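Local structure of purine nucleoside phosphorylase (Schistosoma mansoni, 5KO6) at residues I29-G34 with V112-N117; L40-E45 with A82-L87; F131-G136 with L238-I243. The protein catalyses the phosphorolysis of purine nucleosides such as inosine and guanosine, releasing the free base and ribose 1-phosphate. One frame throughout, in Å; residues are numbered along the deposited sequence.

Contact 1 pairs two central parallel strands; contact 3 lies in the same mixed sheet, and contact 2 packs a short helix on it; their centres are about 11 and 9 Å from that of contact 1. Strand 29-32 also pairs with strand 78-84, whose end belongs to contact 2; strand 112-121 also pairs with strand 236-246 of contact 3. Polar links join them: R86 NH1 lies 2.8 Å from T116 O, and N117 OD1 lies 2.6 Å from S241 OG. Bound ribose 1-phosphate touches contacts 1 and 2, at G34, N117 and R86. Contact 3 lies near this site, its S241 side chain about 7 Å from the sugar phosphate. Contacts 2 and 3 do not touch each other.

Contact 1: I29-G34 with V112-N117; sequences IGIICG and VLLITN. With R1P (1-O-phosphono-alpha-D-ribofuranose), chain C.
T116 OG1 is turned between its own backbone N and carbonyl carbon (chi1 60°), and this crowded position brings the hydroxyl to the backbone of the C33-G34 turn. There it accepts a hydrogen bond from G34 N at 2.9 Å, and C33 CA packs beside it. The side chain thus carries on the ladder of strand 29-32 with strand 112-117 one step past the last main-chain bond. Along that ladder the bonds alternate: G30 N donates to V112 O at 2.8 Å, L114 N to G30 O, I32 N to L114 O, and T116 N to I32 O. CA-H groups of I29, I31, L113 and I115 add weaker contacts to the same carbonyl oxygens.

On the face of I29, I31 and L114, L114 CD1 meets I29 CG2 at 4.1 Å, while L114 CB rests against I31 CG2; F277 and I281 of helix 259-283 cover L114. On the opposite face the side chain of L113 folds back over G30, where no side chain intervenes, and its CD1 sits 3.5 Å from G30 O. The same methyl meets I32 CD1 at 4.0 Å, beneath helix 224-232.

Beyond the ladder the two chains lead to ribose 1-phosphate. G34 CA lies 3.3 Å from phosphate O3P and N117 CB 3.2 Å from O2P, so the phosphate packs against the G34 backbone and the base of the N117 side chain. Here the loop after strand 29-32 and strand 112-121 together line the phosphate site of the nucleoside phosphorylase alpha/beta fold, where S35, H88 and L118 N also bind ribose 1-phosphate.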
loop_
_atom_site.group_PDB
_atom_site.type_symbol
_atom_site.label_atom_id
_atom_site.label_comp_id
_atom_site.label_asym_id
_atom_site.label_seq_id
_atom_site.Cartn_x
_atom_site.Cartn_y
_atom_site.Cartn_z
ATOM N N ILE A 29 0.955 30.346 12.858
ATOM C CA ILE A 29 1.747 29.601 11.889
ATOM C C ILE A 29 2.310 28.379 12.595
ATOM O O ILE A 29 2.749 28.469 13.747
ATOM C CB ILE A 29 2.888 30.481 11.330
ATOM C CG1 ILE A 29 2.314 31.713 10.640
ATOM C CG2 ILE A 29 3.791 29.693 10.373
ATOM C CD1 ILE A 29 3.314 32.846 10.459
ATOM N N GLY A 30 2.274 27.232 11.916
ATOM C CA GLY A 30 2.901 26.014 12.398
ATOM C C GLY A 30 4.094 25.706 11.518
ATOM O O GLY A 30 4.104 26.051 10.338
ATOM N N ILE A 31 5.121 25.083 12.101
ATOM C CA ILE A 31 6.282 24.630 11.336
ATOM C C ILE A 31 6.654 23.199 11.718
ATOM O O ILE A 31 6.589 22.802 12.889
ATOM C CB ILE A 31 7.508 25.580 11.390
ATOM C CG1 ILE A 31 8.160 25.566 12.757
ATOM C CG2 ILE A 31 7.127 27.005 10.995
ATOM C CD1 ILE A 31 9.446 26.380 12.815
ATOM N N ILE A 32 7.041 22.420 10.714
ATOM C CA ILE A 32 7.531 21.056 10.887
ATOM C C ILE A 32 8.773 20.966 10.026
ATOM O O ILE A 32 8.725 21.290 8.835
ATOM C CB ILE A 32 6.486 20.018 10.432
ATOM C CG1 ILE A 32 5.213 20.097 11.291
ATOM C CG2 ILE A 32 7.087 18.616 10.464
ATOM C CD1 ILE A 32 4.073 19.213 10.780
ATOM N N CYS A 33 9.901 20.604 10.632
ATOM C CA CYS A 33 11.199 20.751 9.987
ATOM C C CYS A 33 11.825 19.394 9.685
ATOM O O CYS A 33 11.661 18.425 10.436
ATOM C CB CYS A 33 12.138 21.579 10.866
ATOM S SG CYS A 33 11.413 23.188 11.319
ATOM N N GLY A 34 12.567 19.345 8.576
ATOM C CA GLY A 34 13.158 18.117 8.105
ATOM C C GLY A 34 14.405 17.728 8.882
ATOM O O GLY A 34 14.876 18.435 9.773
ATOM N N VAL A 112 -1.565 28.541 8.690
ATOM C CA VAL A 112 -0.541 28.254 7.689
ATOM C C VAL A 112 0.474 27.312 8.315
ATOM O O VAL A 112 0.934 27.561 9.436
ATOM C CB VAL A 112 0.161 29.545 7.224
ATOM C CG1 VAL A 112 1.342 29.235 6.318
ATOM C CG2 VAL A 112 -0.824 30.468 6.526
ATOM N N LEU A 113 0.808 26.231 7.604
ATOM C CA LEU A 113 1.799 25.245 8.029
ATOM C C LEU A 113 2.951 25.258 7.030
ATOM O O LEU A 113 2.735 25.073 5.827
ATOM C CB LEU A 113 1.160 23.853 8.118
ATOM C CG LEU A 113 2.055 22.666 8.464
ATOM C CD1 LEU A 113 2.690 22.847 9.843
ATOM C CD2 LEU A 113 1.245 21.363 8.401
ATOM N N LEU A 114 4.165 25.498 7.528
ATOM C CA LEU A 114 5.374 25.484 6.716
ATOM C C LEU A 114 6.147 24.211 7.023
ATOM O O LEU A 114 6.404 23.909 8.192
ATOM C CB LEU A 114 6.240 26.705 7.031
ATOM C CG LEU A 114 5.536 28.066 7.023
ATOM C CD1 LEU A 114 6.528 29.165 7.390
ATOM C CD2 LEU A 114 4.890 28.357 5.658
ATOM N N ILE A 115 6.528 23.472 5.982
ATOM C CA ILE A 115 7.132 22.153 6.129
ATOM C C ILE A 115 8.407 22.089 5.305
ATOM O O ILE A 115 8.433 22.531 4.152
ATOM C CB ILE A 115 6.161 21.054 5.656
ATOM C CG1 ILE A 115 4.817 21.155 6.376
ATOM C CG2 ILE A 115 6.787 19.670 5.875
ATOM C CD1 ILE A 115 3.782 20.179 5.830
ATOM N N THR A 116 9.473 21.534 5.893
ATOM C CA THR A 116 10.652 21.153 5.123
ATOM C C THR A 116 10.907 19.658 5.255
ATOM O O THR A 116 10.479 19.011 6.214
ATOM C CB THR A 116 11.911 21.932 5.523
ATOM O OG1 THR A 116 12.225 21.713 6.909
ATOM C CG2 THR A 116 11.714 23.425 5.266
ATOM N N ASN A 117 11.622 19.113 4.275
ATOM C CA ASN A 117 12.057 17.725 4.332
ATOM C C ASN A 117 13.332 17.572 3.518
ATOM O O ASN A 117 13.686 18.443 2.721
ATOM C CB ASN A 117 10.969 16.757 3.820
ATOM C CG ASN A 117 10.616 16.981 2.349
ATOM O OD1 ASN A 117 11.445 16.807 1.451
ATOM N ND2 ASN A 117 9.364 17.352 2.096
HETATM C C5 R1P C . 16.042 9.674 5.447
HETATM O O5 R1P C . 17.352 10.087 5.233
HETATM C C4 R1P C . 15.289 10.688 6.306
HETATM O O4 R1P C . 15.344 11.875 5.722
HETATM C C1 R1P C . 13.831 12.334 5.492
HETATM C C2 R1P C . 13.160 11.178 5.299
HETATM O O2 R1P C . 11.704 11.351 5.504
HETATM C C3 R1P C . 13.758 10.304 6.376
HETATM O O3 R1P C . 13.214 10.615 7.585
HETATM O O1 R1P C . 13.409 12.947 6.628
HETATM P P R1P C . 12.447 14.265 6.491
HETATM O O1P R1P C . 11.764 14.447 7.829
HETATM O O2P R1P C . 11.461 13.975 5.388
HETATM O O3P R1P C . 13.349 15.409 6.186
#

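Contact 2: L40-E45 with A82-L87; sequences LIEEIE and AMQGRL. With R1P (1-O-phosphono-alpha-D-ribofuranose), chain C.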
loop_
_atom_site.group_PDB
_atom_site.type_symbol
_atom_site.label_atom_id
_atom_site.label_comp_id
_atom_site.label_asym_id
_atom_site.label_seq_id
_atom_site.Cartn_x
_atom_site.Cartn_y
_atom_site.Cartn_z
ATOM N N LEU A 40 15.954 26.742 13.278
ATOM C CA LEU A 40 15.026 27.852 13.490
ATOM C C LEU A 40 14.238 27.692 14.784
ATOM O O LEU A 40 13.949 28.685 15.462
ATOM C CB LEU A 40 14.063 27.988 12.310
ATOM C CG LEU A 40 13.072 29.158 12.385
ATOM C CD1 LEU A 40 13.806 30.491 12.465
ATOM C CD2 LEU A 40 12.117 29.137 11.201
ATOM N N ILE A 41 13.896 26.452 15.147
ATOM C CA ILE A 41 13.154 26.207 16.381
ATOM C C ILE A 41 13.945 26.687 17.591
ATOM O O ILE A 41 13.375 27.206 18.559
ATOM C CB ILE A 41 12.779 24.718 16.494
ATOM C CG1 ILE A 41 11.960 24.283 15.285
ATOM C CG2 ILE A 41 12.003 24.455 17.778
ATOM C CD1 ILE A 41 11.635 22.781 15.269
ATOM N N GLU A 42 15.267 26.521 17.557
ATOM C CA GLU A 42 16.112 26.993 18.648
ATOM C C GLU A 42 16.211 28.512 18.705
ATOM O O GLU A 42 16.663 29.048 19.725
ATOM C CB GLU A 42 17.510 26.379 18.534
ATOM C CG GLU A 42 17.932 25.582 19.756
ATOM C CD GLU A 42 17.114 24.317 19.934
ATOM O OE1 GLU A 42 17.251 23.400 19.097
ATOM O OE2 GLU A 42 16.326 24.244 20.903
ATOM N N GLU A 43 15.803 29.215 17.649
ATOM C CA GLU A 43 15.845 30.670 17.608
ATOM C C GLU A 43 14.467 31.306 17.772
ATOM O O GLU A 43 14.324 32.515 17.571
ATOM C CB GLU A 43 16.507 31.147 16.313
ATOM C CG GLU A 43 17.950 30.687 16.133
ATOM C CD GLU A 43 18.927 31.465 16.993
ATOM O OE1 GLU A 43 19.992 30.907 17.335
ATOM O OE2 GLU A 43 18.633 32.633 17.326
ATOM N N ILE A 44 13.448 30.518 18.119
ATOM C CA ILE A 44 12.150 31.091 18.451
ATOM C C ILE A 44 12.304 31.974 19.681
ATOM O O ILE A 44 12.928 31.580 20.675
ATOM C CB ILE A 44 11.121 29.973 18.682
ATOM C CG1 ILE A 44 10.829 29.216 17.380
ATOM C CG2 ILE A 44 9.823 30.550 19.215
ATOM C CD1 ILE A 44 10.002 27.942 17.570
ATOM N N GLU A 45 11.745 33.179 19.617
ATOM C CA GLU A 45 11.897 34.149 20.689
ATOM C C GLU A 45 10.815 33.969 21.744
ATOM O O GLU A 45 9.687 33.563 21.443
ATOM C CB GLU A 45 11.838 35.572 20.138
ATOM C CG GLU A 45 12.804 35.824 18.995
ATOM C CD GLU A 45 12.802 37.268 18.547
ATOM O OE1 GLU A 45 13.107 38.151 19.380
ATOM O OE2 GLU A 45 12.489 37.523 17.367
ATOM N N ALA A 82 5.990 25.051 16.699
ATOM C CA ALA A 82 6.827 24.108 15.967
ATOM C C ALA A 82 6.753 22.726 16.596
ATOM O O ALA A 82 6.686 22.594 17.826
ATOM C CB ALA A 82 8.290 24.563 15.993
ATOM N N MET A 83 6.781 21.698 15.750
ATOM C CA MET A 83 7.021 20.332 16.209
ATOM C C MET A 83 8.523 20.096 16.170
ATOM O O MET A 83 9.131 20.122 15.098
ATOM C CB MET A 83 6.297 19.326 15.325
ATOM C CG MET A 83 4.793 19.417 15.455
ATOM S SD MET A 83 3.857 18.117 14.622
ATOM C CE MET A 83 4.127 16.726 15.728
ATOM N N GLN A 84 9.126 19.890 17.338
ATOM C CA GLN A 84 10.554 19.585 17.435
ATOM C C GLN A 84 10.662 18.074 17.629
ATOM O O GLN A 84 10.498 17.569 18.740
ATOM C CB GLN A 84 11.188 20.349 18.588
ATOM C CG GLN A 84 12.687 20.177 18.662
ATOM C CD GLN A 84 13.285 21.008 19.758
ATOM O OE1 GLN A 84 12.845 20.957 20.905
ATOM N NE2 GLN A 84 14.285 21.804 19.410
ATOM N N GLY A 85 10.953 17.361 16.550
ATOM C CA GLY A 85 10.866 15.915 16.578
ATOM C C GLY A 85 9.642 15.469 15.808
ATOM O O GLY A 85 8.567 15.256 16.372
ATOM N N ARG A 86 9.806 15.350 14.501
ATOM C CA ARG A 86 8.705 15.045 13.602
ATOM C C ARG A 86 8.285 13.583 13.742
ATOM O O ARG A 86 9.101 12.704 14.021
ATOM C CB ARG A 86 9.199 15.309 12.186
ATOM C CG ARG A 86 8.325 14.830 11.095
ATOM C CD ARG A 86 9.024 15.147 9.806
ATOM N NE ARG A 86 8.104 15.644 8.801
ATOM C CZ ARG A 86 8.486 16.352 7.753
ATOM N NH1 ARG A 86 9.774 16.647 7.575
ATOM N NH2 ARG A 86 7.575 16.767 6.889
ATOM N N LEU A 87 6.992 13.325 13.567
ATOM C CA LEU A 87 6.488 11.955 13.564
ATOM C C LEU A 87 6.463 11.438 12.129
ATOM O O LEU A 87 5.776 12.008 11.274
ATOM C CB LEU A 87 5.071 11.913 14.130
ATOM C CG LEU A 87 4.882 12.583 15.482
ATOM C CD1 LEU A 87 3.412 12.520 15.872
ATOM C CD2 LEU A 87 5.742 11.890 16.495
HETATM C C5 R1P C . 16.042 9.674 5.447
HETATM O O5 R1P C . 17.352 10.087 5.233
HETATM C C4 R1P C . 15.289 10.688 6.306
HETATM O O4 R1P C . 15.344 11.875 5.722
HETATM C C1 R1P C . 13.831 12.334 5.492
HETATM C C2 R1P C . 13.160 11.178 5.299
HETATM O O2 R1P C . 11.704 11.351 5.504
HETATM C C3 R1P C . 13.758 10.304 6.376
HETATM O O3 R1P C . 13.214 10.615 7.585
HETATM O O1 R1P C . 13.409 12.947 6.628
HETATM P P R1P C . 12.447 14.265 6.491
HETATM O O1P R1P C . 11.764 14.447 7.829
HETATM O O2P R1P C . 11.461 13.975 5.388
HETATM O O3P R1P C . 13.349 15.409 6.186
HETATM O O HOH W 1 14.481 22.171 22.720
#
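I41, on the short helix 39-42, faces A82 of strand 78-84 with their CA atoms 6.7 Å apart; E43 N bonds L40 O, and the chain then turns through I44. The I41 side chain does most of the touching. Its CG1 rests on A82 CB at 3.7 Å, and its CD1 runs on to M83 O, also at 3.7 Å. I44 reaches the same A82 methyl with its CD1, at 4.1 Å. Both isoleucines thus converge on the A82 methyl, with I31 of strand 29-32 and V71 of strand 69-75 closing the apolar patch around them.

The other branch of I41, CG2, lies over one face of the Q84 amide, 3.9 Å from Q84 NE2. Q84 gets there as an extended chain, CG opposite the backbone N (chi1 -175°), which carries its amide out to E42. The E42 side chain, bent at chi2, crosses that of Q84 at about a right angle, while the carboxylate and amide planes are 28° apart. A water donates to Q84 OE1 at 2.7 Å and, more weakly, to E42 OE2. Each group has a further partner: N69 bonds Q84 OE1, and R47 forms a salt bridge with E42 OE2.

At G85 the chain leaves the sheet and R86 swings toward ribose 1-phosphate. R86 NH1 makes a weak, strongly bent bond of 3.0 Å to phosphate O1P (121° at the hydrogen). A salt bridge to E226 and a hydrogen bond to T116 O help fix the guanidinium. The contact packs the short helix 39-42 on one face of the mixed sheet of the nucleoside phosphorylase fold; the loop after strand 78-84 then takes R86 to the phosphate site.

Contact 3: F131-G136 with L238-I243; sequences FVLIKG and LAVSLI
F131 meets L242 through its ring, CE1 lying 3.8 Å from L242 CD1, and the two side chains cross obliquely on the face they share. S241 O lies at the ring edge, near its plane, while F131 CB leans on V240 CG1. W276 meets the ring from helix 259-283, and R269 and L272 of that helix also cover it. Further along this face L133 CD2 and V240 CG2 lie side by side at 3.8 Å, the two side chains pointing the same way.

The other face holds V132, S241 and their neighbours. V132 CG2 meets I243 CD1 at 3.8 Å; with CG2 opposite the carbonyl carbon (CG1 at chi1 179°), this branch is the one turned toward I243. I134 folds CG1 over A239 O and brings CD1 to within 3.7 Å of S241 OG, covering one flank of the serine. The S241 hydroxyl itself is bonded to N117, and V218 packs beside V132, I134, S241 and I243.

The backbones run antiparallel at 149°. V132 and S241 form the hydrogen-bonded pair: V132 N donates to S241 O at 2.8 Å, in the carbonyl plane, and S241 N returns a bond to V132 O. Another bond, I134 N to A239 O at 2.9 Å, closes the ladder. On the other side of this I134-A239 pair a water stands in for a direct bond, lying 2.7 Å from I134 O and accepting from A239 N. Strand 131-139 thus lies between strand 236-246 (antiparallel) and strand 189-196 (parallel). This antiparallel join, near the sugar-phosphate site, is part of the central mixed beta-sheet of the nucleoside phosphorylase fold.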
loop_
_atom_site.group_PDB
_atom_site.type_symbol
_atom_site.label_atom_id
_atom_site.label_comp_id
_atom_site.label_asym_id
_atom_site.label_seq_id
_atom_site.Cartn_x
_atom_site.Cartn_y
_atom_site.Cartn_z
ATOM N N PHE A 131 16.756 23.176 -3.718
ATOM C CA PHE A 131 15.459 23.222 -3.053
ATOM C C PHE A 131 14.354 23.010 -4.078
ATOM O O PHE A 131 14.427 23.528 -5.195
ATOM C CB PHE A 131 15.233 24.589 -2.406
ATOM C CG PHE A 131 16.262 24.959 -1.379
ATOM C CD1 PHE A 131 16.351 24.271 -0.180
ATOM C CD2 PHE A 131 17.108 26.019 -1.596
ATOM C CE1 PHE A 131 17.299 24.627 0.766
ATOM C CE2 PHE A 131 18.048 26.393 -0.646
ATOM C CZ PHE A 131 18.137 25.694 0.531
ATOM N N VAL A 132 13.319 22.274 -3.692
ATOM C CA VAL A 132 12.149 22.062 -4.542
ATOM C C VAL A 132 10.905 22.524 -3.794
ATOM O O VAL A 132 10.565 21.978 -2.735
ATOM C CB VAL A 132 12.018 20.595 -4.970
ATOM C CG1 VAL A 132 10.763 20.401 -5.829
ATOM C CG2 VAL A 132 13.260 20.172 -5.739
ATOM N N LEU A 133 10.231 23.528 -4.338
ATOM C CA LEU A 133 8.914 23.907 -3.843
ATOM C C LEU A 133 7.919 22.852 -4.310
ATOM O O LEU A 133 7.771 22.635 -5.515
ATOM C CB LEU A 133 8.531 25.262 -4.431
ATOM C CG LEU A 133 9.531 26.409 -4.226
ATOM C CD1 LEU A 133 9.011 27.692 -4.863
ATOM C CD2 LEU A 133 9.801 26.606 -2.750
ATOM N N ILE A 134 7.240 22.201 -3.375
ATOM C CA ILE A 134 6.366 21.088 -3.744
ATOM C C ILE A 134 5.050 21.652 -4.263
ATOM O O ILE A 134 4.396 22.450 -3.584
ATOM C CB ILE A 134 6.141 20.143 -2.559
ATOM C CG1 ILE A 134 7.478 19.563 -2.109
ATOM C CG2 ILE A 134 5.178 19.028 -2.951
ATOM C CD1 ILE A 134 8.339 19.036 -3.229
ATOM N N LYS A 135 4.671 21.259 -5.483
ATOM C CA LYS A 135 3.451 21.755 -6.103
ATOM C C LYS A 135 2.369 20.697 -6.229
ATOM O O LYS A 135 1.250 21.031 -6.631
ATOM C CB LYS A 135 3.746 22.353 -7.492
ATOM C CG LYS A 135 4.227 21.328 -8.508
ATOM C CD LYS A 135 4.456 21.965 -9.873
ATOM C CE LYS A 135 4.934 20.933 -10.882
ATOM N NZ LYS A 135 5.212 21.545 -12.211
ATOM N N GLY A 136 2.683 19.446 -5.921
ATOM C CA GLY A 136 1.728 18.349 -5.954
ATOM C C GLY A 136 2.432 17.096 -5.489
ATOM O O GLY A 136 3.634 17.109 -5.201
ATOM N N LEU A 238 2.892 25.331 2.767
ATOM C CA LEU A 238 4.067 25.419 1.912
ATOM C C LEU A 238 4.997 24.284 2.316
ATOM O O LEU A 238 5.299 24.130 3.503
ATOM C CB LEU A 238 4.796 26.742 2.141
ATOM C CG LEU A 238 6.164 26.843 1.461
ATOM C CD1 LEU A 238 6.032 26.918 -0.072
ATOM C CD2 LEU A 238 6.931 28.053 1.978
ATOM N N ALA A 239 5.438 23.482 1.348
ATOM C CA ALA A 239 6.356 22.380 1.628
ATOM C C ALA A 239 7.551 22.481 0.696
ATOM O O ALA A 239 7.388 22.647 -0.516
ATOM C CB ALA A 239 5.669 21.008 1.481
ATOM N N VAL A 240 8.755 22.417 1.268
ATOM C CA VAL A 240 9.996 22.586 0.522
ATOM C C VAL A 240 10.886 21.381 0.789
ATOM O O VAL A 240 11.156 21.045 1.949
ATOM C CB VAL A 240 10.720 23.882 0.922
ATOM C CG1 VAL A 240 12.003 24.026 0.124
ATOM C CG2 VAL A 240 9.797 25.077 0.708
ATOM N N SER A 241 11.333 20.727 -0.274
ATOM C CA SER A 241 12.281 19.627 -0.167
ATOM C C SER A 241 13.691 20.146 -0.395
ATOM O O SER A 241 13.926 20.949 -1.300
ATOM C CB SER A 241 12.002 18.557 -1.220
ATOM O OG SER A 241 10.866 17.772 -0.894
ATOM N N LEU A 242 14.621 19.691 0.436
ATOM C CA LEU A 242 16.044 19.875 0.199
ATOM C C LEU A 242 16.572 18.580 -0.401
ATOM O O LEU A 242 16.367 17.503 0.163
ATOM C CB LEU A 242 16.757 20.177 1.516
ATOM C CG LEU A 242 18.291 20.168 1.489
ATOM C CD1 LEU A 242 18.857 21.145 0.458
ATOM C CD2 LEU A 242 18.805 20.511 2.889
ATOM N N ILE A 243 17.230 18.679 -1.548
ATOM C CA ILE A 243 17.634 17.493 -2.295
ATOM C C ILE A 243 18.945 16.965 -1.733
ATOM O O ILE A 243 19.974 17.648 -1.786
ATOM C CB ILE A 243 17.769 17.829 -3.785
ATOM C CG1 ILE A 243 16.438 18.356 -4.323
ATOM C CG2 ILE A 243 18.249 16.613 -4.561
ATOM C CD1 ILE A 243 15.281 17.395 -4.135
HETATM O O HOH W 2 4.488 23.949 -1.321
#